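Long-range contact in bifunctional protein FolD (Thermus thermophilus, PDB 6V6Y), which probably catalyses the NADP-dependent oxidation of 5,10-methylenetetrahydrofolate to 5,10-methenyltetrahydrofolate and the hydrolysis of the latter to 10-formyltetrahydrofolate: residues 126-131 and 174-179. Sequence-based numbering, arbitrary orientation.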
loop_
_atom_site.group_PDB
_atom_site.type_symbol
_atom_site.label_atom_id
_atom_site.label_comp_id
_atom_site.label_asym_id
_atom_site.label_seq_id
_atom_site.Cartn_x
_atom_site.Cartn_y
_atom_site.Cartn_z
ATOM N N ARG A 126 -6.758 5.017 -0.865
ATOM C CA ARG A 126 -6.503 6.159 -1.736
ATOM C C ARG A 126 -5.006 6.424 -1.870
ATOM O O ARG A 126 -4.529 6.802 -2.947
ATOM C CB ARG A 126 -7.235 7.391 -1.211
ATOM C CG ARG A 126 -8.733 7.408 -1.555
ATOM C CD ARG A 126 -8.964 7.696 -3.041
ATOM N NE ARG A 126 -10.387 7.691 -3.385
ATOM C CZ ARG A 126 -11.201 8.738 -3.226
ATOM N NH1 ARG A 126 -10.728 9.880 -2.734
ATOM N NH2 ARG A 126 -12.489 8.648 -3.561
ATOM N N LEU A 127 -4.250 6.236 -0.787
ATOM C CA LEU A 127 -2.815 6.514 -0.819
ATOM C C LEU A 127 -2.111 5.602 -1.811
ATOM O O LEU A 127 -1.345 6.062 -2.669
ATOM C CB LEU A 127 -2.214 6.323 0.574
ATOM C CG LEU A 127 -0.805 6.819 0.885
ATOM C CD1 LEU A 127 -0.674 6.874 2.398
ATOM C CD2 LEU A 127 0.298 5.937 0.301
ATOM N N TRP A 128 -2.342 4.298 -1.684
ATOM C CA TRP A 128 -1.686 3.327 -2.543
ATOM C C TRP A 128 -2.256 3.301 -3.955
ATOM O O TRP A 128 -1.553 2.875 -4.871
ATOM C CB TRP A 128 -1.755 1.942 -1.898
ATOM C CG TRP A 128 -0.637 1.784 -0.863
ATOM C CD1 TRP A 128 -0.755 1.883 0.490
ATOM C CD2 TRP A 128 0.757 1.548 -1.128
ATOM N NE1 TRP A 128 0.471 1.689 1.090
ATOM C CE2 TRP A 128 1.418 1.494 0.122
ATOM C CE3 TRP A 128 1.506 1.358 -2.299
ATOM C CZ2 TRP A 128 2.795 1.262 0.237
ATOM C CZ3 TRP A 128 2.877 1.128 -2.190
ATOM C CH2 TRP A 128 3.507 1.081 -0.928
ATOM N N SER A 129 -3.480 3.792 -4.169
ATOM C CA SER A 129 -4.054 3.843 -5.513
ATOM C C SER A 129 -3.734 5.123 -6.276
ATOM O O SER A 129 -4.072 5.213 -7.463
ATOM C CB SER A 129 -5.573 3.674 -5.442
ATOM O OG SER A 129 -5.853 2.373 -4.964
ATOM N N GLY A 130 -3.102 6.110 -5.638
ATOM C CA GLY A 130 -2.735 7.341 -6.311
ATOM C C GLY A 130 -3.744 8.468 -6.234
ATOM O O GLY A 130 -3.530 9.509 -6.866
ATOM N N GLY A 131 -4.831 8.308 -5.484
ATOM C CA GLY A 131 -5.845 9.334 -5.371
ATOM C C GLY A 131 -5.576 10.316 -4.238
ATOM O O GLY A 131 -4.493 10.366 -3.650
ATOM N N LEU A 174 4.177 6.827 -0.001
ATOM C CA LEU A 174 4.406 8.234 -0.324
ATOM C C LEU A 174 5.714 8.424 -1.088
ATOM O O LEU A 174 5.780 9.241 -2.016
ATOM C CB LEU A 174 4.397 9.083 0.950
ATOM C CG LEU A 174 3.038 9.136 1.647
ATOM C CD1 LEU A 174 3.116 10.047 2.880
ATOM C CD2 LEU A 174 1.930 9.607 0.690
ATOM N N LEU A 175 6.764 7.678 -0.729
ATOM C CA LEU A 175 8.024 7.806 -1.463
ATOM C C LEU A 175 7.892 7.376 -2.919
ATOM O O LEU A 175 8.550 7.952 -3.793
ATOM C CB LEU A 175 9.112 7.005 -0.780
ATOM C CG LEU A 175 9.509 7.578 0.577
ATOM C CD1 LEU A 175 10.282 6.518 1.376
ATOM C CD2 LEU A 175 10.318 8.860 0.393
ATOM N N LEU A 176 7.055 6.371 -3.211
ATOM C CA LEU A 176 6.858 5.987 -4.607
ATOM C C LEU A 176 6.246 7.114 -5.413
ATOM O O LEU A 176 6.543 7.263 -6.607
ATOM C CB LEU A 176 5.956 4.759 -4.722
ATOM C CG LEU A 176 6.597 3.430 -4.388
ATOM C CD1 LEU A 176 5.460 2.458 -4.142
ATOM C CD2 LEU A 176 7.566 2.961 -5.494
ATOM N N ARG A 177 5.368 7.897 -4.790
ATOM C CA ARG A 177 4.791 9.041 -5.480
ATOM C C ARG A 177 5.829 10.105 -5.805
ATOM O O ARG A 177 5.600 10.914 -6.709
ATOM C CB ARG A 177 3.688 9.662 -4.645
ATOM C CG ARG A 177 2.466 8.825 -4.484
ATOM C CD ARG A 177 1.462 9.707 -3.805
ATOM N NE ARG A 177 0.216 9.028 -3.585
ATOM C CZ ARG A 177 -0.947 9.651 -3.448
ATOM N NH1 ARG A 177 -0.997 10.966 -3.504
ATOM N NH2 ARG A 177 -2.059 8.953 -3.260
ATOM N N GLU A 178 6.949 10.131 -5.085
ATOM C CA GLU A 178 8.076 11.001 -5.406
ATOM C C GLU A 178 9.069 10.334 -6.353
ATOM O O GLU A 178 10.152 10.890 -6.586
ATOM C CB GLU A 178 8.807 11.438 -4.127
ATOM C CG GLU A 178 7.914 11.901 -2.989
ATOM C CD GLU A 178 7.134 13.171 -3.323
ATOM O OE1 GLU A 178 7.531 13.892 -4.259
ATOM O OE2 GLU A 178 6.117 13.443 -2.647
ATOM N N ASP A 179 8.733 9.144 -6.878
ATOM C CA ASP A 179 9.547 8.438 -7.865
ATOM C C ASP A 179 10.859 7.928 -7.287
ATOM O O ASP A 179 11.831 7.732 -8.024
ATOM C CB ASP A 179 9.819 9.296 -9.108
ATOM C CG ASP A 179 8.565 9.511 -9.954
ATOM O OD1 ASP A 179 7.581 8.752 -9.781
ATOM O OD2 ASP A 179 8.566 10.432 -10.796
#
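Arg177 reaches from the last turn of helix 168-177 to the C-terminal end of helix 121-129, where its NH2 donates two hydrogen bonds to backbone carbonyls. Arg177 NH2 lies 2.8 Å from Gly131 O, in the carbonyl plane and on a lone pair, with an N-H...O angle of 159°; the same Arg177 NH2 is 3.0 Å from Leu127 O, tilted 23° from that carbonyl's plane. A weak bond from Arg177 NE to Leu127 O (3.5 Å) adds a second hold on the same oxygen. Both acceptors lie near the guanidinium plane, fixing its rotation, while Gly130 O sits over one face. The extended chain from CG to NE (chi3 180°) brings the guanidinium to the carbonyls. Carbonyls at a helix C-terminus probably favour this positive charge.

Beside these polar contacts the interface is apolar. The side chains of Leu127 and Leu174 cross at about a right angle, Leu127 CG lying 3.9 Å from Leu174 CD2; Pro139, Leu140 and Val143 of helix 137-148 also pack on Leu174. Leu176 CD1 touches the six-membered ring of Trp128 at CZ3 (3.5 Å). Trp128 also stacks on Trp128 of the second subunit, bringing this packing to the dimer interface.

Gly130, with positive phi, closes helix 121-129 in a Schellman motif, and arginine binding to the carbonyls around this turn joins helices 121-129 and 168-177, both within the Rossmann-type NAD(P)-binding region.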